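Local atomic coordinates of receptor-type adenylate cyclase GRESAG 4.3 (Trypanosoma brucei, PDB entry 1FX4), a protein that converts ATP to 3',5'-cyclic AMP and diphosphate in a magnesium-dependent catalytic domain, and could act as a receptor for an unknown ligand. Residues A[70-75]-A[191-196]; A[141-146]-A[158-163]; A[197-202]-A[225-230]; A[202-205]-A[210-213]. All blocks are in the same frame, centred on the assembly; numbering follows the deposited sequence.

Contact 1: residues A[70-75]-A[191-196]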
loop_
_atom_site.group_PDB
_atom_site.type_symbol
_atom_site.label_atom_id
_atom_site.label_comp_id
_atom_site.label_asym_id
_atom_site.label_seq_id
_atom_site.Cartn_x
_atom_site.Cartn_y
_atom_site.Cartn_z
ATOM N N SER A 70 -1.623 -9.885 22.749
ATOM C CA SER A 70 -2.863 -10.278 23.397
ATOM C C SER A 70 -4.082 -10.284 22.471
ATOM O O SER A 70 -4.457 -9.249 21.914
ATOM C CB SER A 70 -3.128 -9.326 24.572
ATOM O OG SER A 70 -4.499 -9.290 24.930
ATOM N N PRO A 71 -4.738 -11.444 22.330
ATOM C CA PRO A 71 -5.926 -11.550 21.472
ATOM C C PRO A 71 -7.029 -10.607 21.947
ATOM O O PRO A 71 -7.665 -9.929 21.146
ATOM C CB PRO A 71 -6.353 -13.006 21.657
ATOM C CG PRO A 71 -5.040 -13.707 21.906
ATOM C CD PRO A 71 -4.340 -12.764 22.855
ATOM N N PHE A 72 -7.221 -10.530 23.261
ATOM C CA PHE A 72 -8.262 -9.677 23.808
ATOM C C PHE A 72 -8.025 -8.185 23.581
ATOM O O PHE A 72 -8.969 -7.436 23.321
ATOM C CB PHE A 72 -8.504 -9.957 25.294
ATOM C CG PHE A 72 -9.808 -9.408 25.789
ATOM C CD1 PHE A 72 -10.996 -9.693 25.111
ATOM C CD2 PHE A 72 -9.854 -8.587 26.905
ATOM C CE1 PHE A 72 -12.212 -9.158 25.544
ATOM C CE2 PHE A 72 -11.061 -8.050 27.339
ATOM C CZ PHE A 72 -12.240 -8.340 26.659
ATOM N N ALA A 73 -6.772 -7.757 23.695
ATOM C CA ALA A 73 -6.431 -6.347 23.487
ATOM C C ALA A 73 -6.737 -5.978 22.030
ATOM O O ALA A 73 -7.186 -4.867 21.731
ATOM C CB ALA A 73 -4.962 -6.112 23.787
ATOM N N ALA A 74 -6.517 -6.930 21.134
ATOM C CA ALA A 74 -6.780 -6.705 19.710
ATOM C C ALA A 74 -8.264 -6.508 19.459
ATOM O O ALA A 74 -8.671 -5.625 18.704
ATOM C CB ALA A 74 -6.266 -7.863 18.898
ATOM N N VAL A 75 -9.076 -7.321 20.121
ATOM C CA VAL A 75 -10.522 -7.244 19.980
ATOM C C VAL A 75 -11.064 -5.957 20.596
ATOM O O VAL A 75 -11.947 -5.311 20.024
ATOM C CB VAL A 75 -11.197 -8.509 20.575
ATOM C CG1 VAL A 75 -12.704 -8.374 20.549
ATOM C CG2 VAL A 75 -10.776 -9.721 19.779
ATOM N N ARG A 191 -14.710 -14.006 25.875
ATOM C CA ARG A 191 -15.739 -14.165 24.851
ATOM C C ARG A 191 -17.124 -13.763 25.352
ATOM O O ARG A 191 -17.930 -13.208 24.603
ATOM C CB ARG A 191 -15.772 -15.602 24.339
ATOM C CG ARG A 191 -14.606 -15.959 23.445
ATOM C CD ARG A 191 -14.868 -17.260 22.701
ATOM N NE ARG A 191 -15.011 -18.386 23.618
ATOM C CZ ARG A 191 -13.998 -19.102 24.091
ATOM N NH1 ARG A 191 -12.753 -18.825 23.732
ATOM N NH2 ARG A 191 -14.230 -20.081 24.946
ATOM N N ASN A 192 -17.385 -14.018 26.630
ATOM C CA ASN A 192 -18.675 -13.688 27.222
ATOM C C ASN A 192 -18.853 -12.193 27.474
ATOM O O ASN A 192 -19.966 -11.732 27.698
ATOM C CB ASN A 192 -18.890 -14.495 28.501
ATOM C CG ASN A 192 -18.936 -15.991 28.237
ATOM O OD1 ASN A 192 -19.486 -16.444 27.220
ATOM N ND2 ASN A 192 -18.342 -16.770 29.143
ATOM N N GLN A 193 -17.757 -11.438 27.435
ATOM C CA GLN A 193 -17.825 -9.990 27.631
ATOM C C GLN A 193 -18.112 -9.294 26.305
ATOM O O GLN A 193 -18.340 -8.092 26.268
ATOM C CB GLN A 193 -16.511 -9.454 28.198
ATOM C CG GLN A 193 -16.249 -9.840 29.646
ATOM C CD GLN A 193 -14.966 -9.242 30.188
ATOM O OE1 GLN A 193 -14.930 -8.732 31.309
ATOM N NE2 GLN A 193 -13.899 -9.307 29.396
ATOM N N LEU A 194 -18.115 -10.068 25.226
ATOM C CA LEU A 194 -18.344 -9.540 23.881
ATOM C C LEU A 194 -19.699 -9.879 23.290
ATOM O O LEU A 194 -20.310 -10.892 23.635
ATOM C CB LEU A 194 -17.284 -10.089 22.931
ATOM C CG LEU A 194 -15.819 -9.898 23.314
ATOM C CD1 LEU A 194 -14.964 -10.772 22.407
ATOM C CD2 LEU A 194 -15.431 -8.436 23.206
ATOM N N ASP A 195 -20.155 -9.019 22.386
ATOM C CA ASP A 195 -21.409 -9.223 21.682
ATOM C C ASP A 195 -20.937 -9.675 20.303
ATOM O O ASP A 195 -20.345 -8.895 19.560
ATOM C CB ASP A 195 -22.181 -7.908 21.584
ATOM C CG ASP A 195 -23.576 -8.086 20.989
ATOM O OD1 ASP A 195 -23.803 -9.043 20.207
ATOM O OD2 ASP A 195 -24.448 -7.245 21.301
ATOM N N VAL A 196 -21.163 -10.942 19.990
ATOM C CA VAL A 196 -20.709 -11.505 18.729
ATOM C C VAL A 196 -21.816 -12.225 17.979
ATOM O O VAL A 196 -22.726 -12.786 18.588
ATOM C CB VAL A 196 -19.539 -12.498 18.987
ATOM C CG1 VAL A 196 -19.062 -13.134 17.696
ATOM C CG2 VAL A 196 -18.388 -11.785 19.670
#

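Contact 2: residues A[141-146]-A[158-163]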
loop_
_atom_site.group_PDB
_atom_site.type_symbol
_atom_site.label_atom_id
_atom_site.label_comp_id
_atom_site.label_asym_id
_atom_site.label_seq_id
_atom_site.Cartn_x
_atom_site.Cartn_y
_atom_site.Cartn_z
ATOM N N GLY A 141 -2.558 -16.511 15.209
ATOM C CA GLY A 141 -1.813 -17.695 14.807
ATOM C C GLY A 141 -0.317 -17.476 14.904
ATOM O O GLY A 141 0.135 -16.355 15.178
ATOM N N LEU A 142 0.458 -18.549 14.746
ATOM C CA LEU A 142 1.911 -18.420 14.787
ATOM C C LEU A 142 2.326 -17.723 13.500
ATOM O O LEU A 142 1.779 -18.006 12.436
ATOM C CB LEU A 142 2.605 -19.786 14.884
ATOM C CG LEU A 142 2.687 -20.546 16.216
ATOM C CD1 LEU A 142 3.153 -19.626 17.320
ATOM C CD2 LEU A 142 1.357 -21.147 16.568
ATOM N N CYS A 143 3.295 -16.817 13.599
ATOM C CA CYS A 143 3.776 -16.070 12.439
ATOM C C CYS A 143 5.276 -16.204 12.248
ATOM O O CYS A 143 6.008 -16.499 13.194
ATOM C CB CYS A 143 3.557 -14.568 12.646
ATOM S SG CYS A 143 1.879 -13.979 12.685
ATOM N N ASP A 144 5.720 -15.942 11.021
ATOM C CA ASP A 144 7.147 -15.889 10.743
ATOM C C ASP A 144 7.426 -14.420 11.034
ATOM O O ASP A 144 6.906 -13.529 10.352
ATOM C CB ASP A 144 7.463 -16.220 9.286
ATOM C CG ASP A 144 7.411 -17.717 9.005
ATOM O OD1 ASP A 144 7.375 -18.516 9.966
ATOM O OD2 ASP A 144 7.426 -18.095 7.815
ATOM N N ILE A 145 8.146 -14.179 12.120
ATOM C CA ILE A 145 8.470 -12.832 12.555
ATOM C C ILE A 145 9.791 -12.358 11.955
ATOM O O ILE A 145 10.796 -13.067 12.020
ATOM C CB ILE A 145 8.549 -12.788 14.095
ATOM C CG1 ILE A 145 7.249 -13.346 14.690
ATOM C CG2 ILE A 145 8.817 -11.364 14.581
ATOM C CD1 ILE A 145 7.263 -13.459 16.197
ATOM N N ARG A 146 9.778 -11.166 11.364
ATOM C CA ARG A 146 10.979 -10.602 10.770
ATOM C C ARG A 146 11.351 -9.282 11.407
ATOM O O ARG A 146 10.502 -8.415 11.618
ATOM C CB ARG A 146 10.813 -10.397 9.273
ATOM C CG ARG A 146 10.754 -11.684 8.500
ATOM C CD ARG A 146 10.825 -11.425 7.016
ATOM N NE ARG A 146 10.347 -12.592 6.288
ATOM C CZ ARG A 146 9.859 -12.553 5.055
ATOM N NH1 ARG A 146 9.791 -11.397 4.403
ATOM N NH2 ARG A 146 9.394 -13.665 4.496
ATOM N N GLY A 158 3.740 -14.919 6.325
ATOM C CA GLY A 158 3.236 -16.276 6.419
ATOM C C GLY A 158 1.734 -16.334 6.274
ATOM O O GLY A 158 1.068 -15.298 6.144
ATOM N N ARG A 159 1.195 -17.547 6.310
ATOM C CA ARG A 159 -0.238 -17.755 6.159
ATOM C C ARG A 159 -1.077 -16.997 7.195
ATOM O O ARG A 159 -2.176 -16.555 6.887
ATOM C CB ARG A 159 -0.576 -19.257 6.169
ATOM C CG ARG A 159 0.027 -20.039 4.995
ATOM C CD ARG A 159 -0.543 -21.460 4.870
ATOM N NE ARG A 159 -0.488 -22.206 6.126
ATOM C CZ ARG A 159 0.627 -22.677 6.680
ATOM N NH1 ARG A 159 1.808 -22.497 6.092
ATOM N NH2 ARG A 159 0.567 -23.295 7.852
ATOM N N THR A 160 -0.541 -16.811 8.397
ATOM C CA THR A 160 -1.257 -16.107 9.459
ATOM C C THR A 160 -1.535 -14.661 9.079
ATOM O O THR A 160 -2.648 -14.166 9.240
ATOM C CB THR A 160 -0.479 -16.149 10.792
ATOM O OG1 THR A 160 -0.494 -17.487 11.296
ATOM C CG2 THR A 160 -1.120 -15.224 11.837
ATOM N N SER A 161 -0.511 -13.991 8.562
ATOM C CA SER A 161 -0.655 -12.612 8.142
ATOM C C SER A 161 -1.613 -12.540 6.955
ATOM O O SER A 161 -2.481 -11.672 6.909
ATOM C CB SER A 161 0.714 -12.040 7.774
ATOM O OG SER A 161 0.591 -10.713 7.330
ATOM N N ASN A 162 -1.476 -13.482 6.021
ATOM C CA ASN A 162 -2.330 -13.515 4.831
ATOM C C ASN A 162 -3.784 -13.803 5.205
ATOM O O ASN A 162 -4.711 -13.292 4.579
ATOM C CB ASN A 162 -1.815 -14.558 3.831
ATOM C CG ASN A 162 -0.329 -14.384 3.520
ATOM O OD1 ASN A 162 0.200 -13.265 3.537
ATOM N ND2 ASN A 162 0.357 -15.500 3.256
ATOM N N MET A 163 -3.978 -14.615 6.239
ATOM C CA MET A 163 -5.312 -14.958 6.713
ATOM C C MET A 163 -5.981 -13.717 7.306
ATOM O O MET A 163 -7.160 -13.462 7.072
ATOM C CB MET A 163 -5.232 -16.058 7.769
ATOM C CG MET A 163 -6.564 -16.443 8.357
ATOM S SD MET A 163 -7.614 -17.162 7.100
ATOM C CE MET A 163 -6.760 -18.737 6.847
HETATM O O HOH W 1 2.252 -17.223 9.630
#

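Contact 3: residues A[197-202]-A[225-230]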
loop_
_atom_site.group_PDB
_atom_site.type_symbol
_atom_site.label_atom_id
_atom_site.label_comp_id
_atom_site.label_asym_id
_atom_site.label_seq_id
_atom_site.Cartn_x
_atom_site.Cartn_y
_atom_site.Cartn_z
ATOM N N THR A 197 -21.733 -12.187 16.654
ATOM C CA THR A 197 -22.689 -12.861 15.785
ATOM C C THR A 197 -21.917 -13.824 14.897
ATOM O O THR A 197 -20.923 -13.449 14.264
ATOM C CB THR A 197 -23.462 -11.865 14.888
ATOM O OG1 THR A 197 -24.388 -11.125 15.692
ATOM C CG2 THR A 197 -24.238 -12.600 13.783
ATOM N N THR A 198 -22.338 -15.084 14.893
ATOM C CA THR A 198 -21.679 -16.078 14.059
ATOM C C THR A 198 -22.139 -15.859 12.632
ATOM O O THR A 198 -23.326 -15.695 12.373
ATOM C CB THR A 198 -22.044 -17.506 14.476
ATOM O OG1 THR A 198 -23.449 -17.706 14.277
ATOM C CG2 THR A 198 -21.724 -17.719 15.940
ATOM N N LEU A 199 -21.186 -15.799 11.716
ATOM C CA LEU A 199 -21.487 -15.598 10.307
ATOM C C LEU A 199 -21.366 -16.898 9.533
ATOM O O LEU A 199 -21.832 -16.996 8.398
ATOM C CB LEU A 199 -20.562 -14.533 9.713
ATOM C CG LEU A 199 -21.128 -13.112 9.624
ATOM C CD1 LEU A 199 -22.045 -12.804 10.781
ATOM C CD2 LEU A 199 -19.998 -12.101 9.526
ATOM N N GLY A 200 -20.749 -17.895 10.157
ATOM C CA GLY A 200 -20.583 -19.185 9.516
ATOM C C GLY A 200 -19.358 -19.297 8.624
ATOM O O GLY A 200 -18.560 -18.357 8.508
ATOM N N ALA A 201 -19.230 -20.455 7.983
ATOM C CA ALA A 201 -18.117 -20.758 7.089
ATOM C C ALA A 201 -18.073 -19.803 5.906
ATOM O O ALA A 201 -19.093 -19.541 5.251
ATOM C CB ALA A 201 -18.208 -22.198 6.612
ATOM N N THR A 202 -16.872 -19.311 5.629
ATOM C CA THR A 202 -16.639 -18.349 4.566
ATOM C C THR A 202 -15.458 -18.752 3.691
ATOM O O THR A 202 -14.412 -19.165 4.193
ATOM C CB THR A 202 -16.322 -16.976 5.179
ATOM O OG1 THR A 202 -17.364 -16.614 6.092
ATOM C CG2 THR A 202 -16.186 -15.923 4.109
ATOM N N ALA A 225 -23.701 -5.658 4.367
ATOM C CA ALA A 225 -24.016 -6.385 3.146
ATOM C C ALA A 225 -23.443 -7.785 3.347
ATOM O O ALA A 225 -22.926 -8.117 4.434
ATOM C CB ALA A 225 -23.356 -5.710 1.953
ATOM N N ALA A 226 -23.588 -8.631 2.333
ATOM C CA ALA A 226 -23.021 -9.969 2.405
ATOM C C ALA A 226 -21.506 -9.714 2.456
ATOM O O ALA A 226 -21.054 -8.618 2.120
ATOM C CB ALA A 226 -23.385 -10.755 1.151
ATOM N N LEU A 227 -20.723 -10.685 2.908
ATOM C CA LEU A 227 -19.277 -10.482 2.966
ATOM C C LEU A 227 -18.723 -10.247 1.557
ATOM O O LEU A 227 -19.262 -10.776 0.585
ATOM C CB LEU A 227 -18.589 -11.675 3.634
ATOM C CG LEU A 227 -18.931 -11.887 5.113
ATOM C CD1 LEU A 227 -18.106 -13.030 5.683
ATOM C CD2 LEU A 227 -18.671 -10.598 5.901
ATOM N N ARG A 228 -17.682 -9.422 1.446
ATOM C CA ARG A 228 -17.063 -9.116 0.149
ATOM C C ARG A 228 -16.297 -10.302 -0.436
ATOM O O ARG A 228 -15.090 -10.199 -0.665
ATOM C CB ARG A 228 -16.069 -7.955 0.281
ATOM C CG ARG A 228 -16.642 -6.583 0.556
ATOM C CD ARG A 228 -15.566 -5.670 1.152
ATOM N NE ARG A 228 -14.300 -5.682 0.412
ATOM C CZ ARG A 228 -13.836 -4.654 -0.290
ATOM N NH1 ARG A 228 -14.540 -3.529 -0.360
ATOM N NH2 ARG A 228 -12.649 -4.729 -0.881
ATOM N N LEU A 229 -16.961 -11.434 -0.649
ATOM C CA LEU A 229 -16.274 -12.583 -1.236
ATOM C C LEU A 229 -16.072 -12.281 -2.734
ATOM O O LEU A 229 -16.742 -11.398 -3.290
ATOM C CB LEU A 229 -17.039 -13.886 -0.930
ATOM C CG LEU A 229 -16.670 -14.524 0.429
ATOM C CD1 LEU A 229 -16.188 -13.482 1.418
ATOM C CD2 LEU A 229 -17.834 -15.300 1.013
ATOM N N ASP A 230 -15.117 -12.962 -3.366
ATOM C CA ASP A 230 -14.757 -12.704 -4.774
ATOM C C ASP A 230 -15.768 -12.723 -5.936
ATOM O O ASP A 230 -15.716 -11.832 -6.787
ATOM C CB ASP A 230 -13.518 -13.512 -5.151
#

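Contact 4: residues A[202-205]-A[210-213]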
loop_
_atom_site.group_PDB
_atom_site.type_symbol
_atom_site.label_atom_id
_atom_site.label_comp_id
_atom_site.label_asym_id
_atom_site.label_seq_id
_atom_site.Cartn_x
_atom_site.Cartn_y
_atom_site.Cartn_z
ATOM N N THR A 202 -16.872 -19.311 5.629
ATOM C CA THR A 202 -16.639 -18.349 4.566
ATOM C C THR A 202 -15.458 -18.752 3.691
ATOM O O THR A 202 -14.412 -19.165 4.193
ATOM C CB THR A 202 -16.322 -16.976 5.179
ATOM O OG1 THR A 202 -17.364 -16.614 6.092
ATOM C CG2 THR A 202 -16.186 -15.923 4.109
ATOM N N VAL A 203 -15.619 -18.585 2.385
ATOM C CA VAL A 203 -14.565 -18.919 1.446
ATOM C C VAL A 203 -13.647 -17.722 1.235
ATOM O O VAL A 203 -14.092 -16.635 0.866
ATOM C CB VAL A 203 -15.135 -19.394 0.097
ATOM C CG1 VAL A 203 -14.002 -19.698 -0.883
ATOM C CG2 VAL A 203 -15.992 -20.640 0.303
ATOM N N LEU A 204 -12.370 -17.921 1.534
ATOM C CA LEU A 204 -11.364 -16.884 1.387
ATOM C C LEU A 204 -10.437 -17.240 0.237
ATOM O O LEU A 204 -10.037 -18.399 0.085
ATOM C CB LEU A 204 -10.573 -16.741 2.683
ATOM C CG LEU A 204 -10.956 -15.640 3.671
ATOM C CD1 LEU A 204 -12.452 -15.390 3.711
ATOM C CD2 LEU A 204 -10.414 -16.011 5.031
ATOM N N ARG A 205 -10.097 -16.240 -0.571
ATOM C CA ARG A 205 -9.222 -16.449 -1.720
ATOM C C ARG A 205 -7.861 -16.971 -1.272
ATOM O O ARG A 205 -7.263 -16.448 -0.333
ATOM C CB ARG A 205 -9.054 -15.146 -2.511
ATOM N N PRO A 210 -12.971 -23.549 4.072
ATOM C CA PRO A 210 -13.800 -22.429 4.514
ATOM C C PRO A 210 -13.371 -22.016 5.916
ATOM O O PRO A 210 -12.964 -22.849 6.726
ATOM C CB PRO A 210 -15.196 -23.040 4.540
ATOM C CG PRO A 210 -15.142 -24.028 3.423
ATOM C CD PRO A 210 -13.814 -24.687 3.657
ATOM N N VAL A 211 -13.462 -20.726 6.191
ATOM C CA VAL A 211 -13.080 -20.196 7.489
ATOM C C VAL A 211 -14.325 -19.702 8.223
ATOM O O VAL A 211 -15.093 -18.924 7.674
ATOM C CB VAL A 211 -12.074 -19.025 7.313
ATOM C CG1 VAL A 211 -11.779 -18.358 8.650
ATOM C CG2 VAL A 211 -10.778 -19.540 6.678
ATOM N N ARG A 212 -14.553 -20.200 9.436
ATOM C CA ARG A 212 -15.704 -19.755 10.211
ATOM C C ARG A 212 -15.423 -18.341 10.677
ATOM O O ARG A 212 -14.409 -18.070 11.318
ATOM C CB ARG A 212 -15.970 -20.677 11.392
ATOM C CG ARG A 212 -16.513 -22.015 10.961
ATOM C CD ARG A 212 -15.853 -23.124 11.743
ATOM N NE ARG A 212 -16.412 -23.259 13.081
ATOM C CZ ARG A 212 -15.850 -23.973 14.049
ATOM N NH1 ARG A 212 -14.704 -24.605 13.831
ATOM N NH2 ARG A 212 -16.453 -24.086 15.225
ATOM N N MET A 213 -16.347 -17.450 10.352
ATOM C CA MET A 213 -16.222 -16.036 10.665
ATOM C C MET A 213 -17.163 -15.607 11.797
ATOM O O MET A 213 -18.303 -16.092 11.886
ATOM C CB MET A 213 -16.523 -15.252 9.379
ATOM C CG MET A 213 -15.505 -14.196 8.994
ATOM S SD MET A 213 -13.782 -14.681 9.036
ATOM C CE MET A 213 -13.333 -14.705 7.311
#

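Contact 1: residues A[70-75]-A[191-196]
The F72 ring and the Q193 side-chain amide meet with their planes 25° apart, the glutamine running across the end of the phenylalanine. The amide nitrogen does the touching: Q193 NE2 comes obliquely to the outer end of the ring, 3.3 Å from F72 CZ and 3.7 Å from F72 CE2. L194 also approaches the ring obliquely, its CD2 lying 4.0 Å from F72 CE1, and the leucine runs alongside the phenylalanine, pointing the other way. F72 has CG anti to its backbone N (chi1 -163°), which brings the far end of the ring closer to 191-196 than its CB direction alone suggests. The contact joins the first turn of helix 71-87 to the segment that leads from helix 188-192 into edge strand 196-202 of the class III cyclase catalytic domain. S70 occupies the N-cap of helix 71-87, and its OG accepts from A73 N at 3.0 Å. One turn further in, the buried V75 meets the forked end of L194: V75 CG1 is 3.8 Å from both L194 CD1 and L194 CD2. No hydrogen bond crosses between the segments. L216 of strand 211-216 packs against both V75 and L194, while L186 touches F72 and L194.

Contact 2: residues A[141-146]-A[158-163]
Between strands 134-141 and 144-147 of the class III cyclase domain, the chain passes the first turn of helix 159-170, and T160 of that helix makes the contact. The small antiparallel hairpin of 144-147 and 154-157 leads directly to this helix, with G158 at the N-cap of the helix. T160 OG1 donates to L142 O at 2.6 Å, the shortest approach between the segments. The donor stands above the carbonyl plane, 42° out of it, with a C=O...donor angle of 136°. L142 O accepts a second hydrogen bond, from a water 3.0 Å away, and the same water accepts from T160 N at 3.1 Å. One carbonyl is therefore tied both to the hydroxyl and, through the water, to the backbone amide in the first helical turn. T160 has OG1 beside its backbone N (chi1 -69°) and CG2 anti to that N, which leaves the methyl facing C143. The backbones come close at G141, whose CA is 5.6 Å from T160 CA, and G141 C is 3.6 Å from T160 OG1. C143, buried, also packs on V13 and L15 of strand 13-20, and N162 packs against R127 of the second subunit. C143 SG lies beside the methyl branch of T160, 3.4 Å from T160 CG2.

Contact 3: residues A[197-202]-A[225-230]
The backbones of 197-202 and 225-230 stay well apart, T202 and L229 having the nearest CA atoms at 8.2 Å, and side chains alone bridge them, with no hydrogen bond across. T202 packs against two leucines of the irregular C-terminal segment. Its methyl branch meets the forked end of L229, T202 CG2 lying 3.6 Å from both L229 CD1 and L229 CD2. L227 comes across T202 at about a right angle: L227 CD1 is 3.7 Å from T202 OG1 and 3.8 Å from T202 CG2, a plain van der Waals approach to both branches. With CG2 anti to the backbone N (chi1 -54° for OG1), T202 directs its methyl into the leucine pair. The other branch of L227 reaches L199, where L227 CD2 and L199 CD2 are 4.1 Å apart in looser packing. L177 of strand 176-179 touches both L199 and L227. R228, between L227 and L229 in sequence, is the centre of an inverse gamma turn, and its NE is hydrogen-bonded to S169 O. Within strand 196-202, two residues, L199 and G200, stand opposite the single M213 of the neighbouring strand, the mark of a classic beta bulge. The C-terminal segment thus packs on a bulged edge strand of the class III cyclase sheet.

Contact 4: residues A[202-205]-A[210-213]
T202 O is approached by two consecutive residues, P210 just before strand 211-216 and V211 at its start: V211 N donates a hydrogen bond to it at 2.7 Å, and P210 CA makes a CA-H...O contact with it at 3.3 Å. The return bond runs from T202 N to V211 O, also 2.7 Å. The two backbone bonds make T202 and V211 an antiparallel hydrogen-bonded pair. Beyond the pair the contact is mostly apolar. L204 and M213 meet end to end, with L204 CD1 3.8 Å from M213 CE; the methionine chain folds back (chi2 47°), which brings its methyl to the leucine. L204 CD2, also close to M213 CE, reaches V211 CG2 at 3.9 Å, the leucine lying crosswise to the valine. M213 CB lies 3.7 Å from T202 OG1. L204 and M213 are buried, and T167 of helix 159-170 touches both. This is the closing end of the antiparallel hairpin formed by strands 196-202 and 211-216 at the edge of the cyclase sheet.

Contacts 3 and 4 share T202 and lie about 8 Å apart, centre to centre: contact 4 pairs the strand end with its hairpin partner, while contact 3 lays the C-terminal segment on it. Contact 1 ends where contact 3 begins in sequence, its second segment leading into strand 196-202, yet their centres are about 19 Å apart. Contact 2 joins contact 4 through the helix beginning at 159, where M163 SD packs on L204 CD2 at 3.7 Å; their centres are about 17 Å apart. Contacts 1 and 2 do not touch, with about 8 Å between nearest atoms. All four contacts lie away from the magnesium site of D19 and D62.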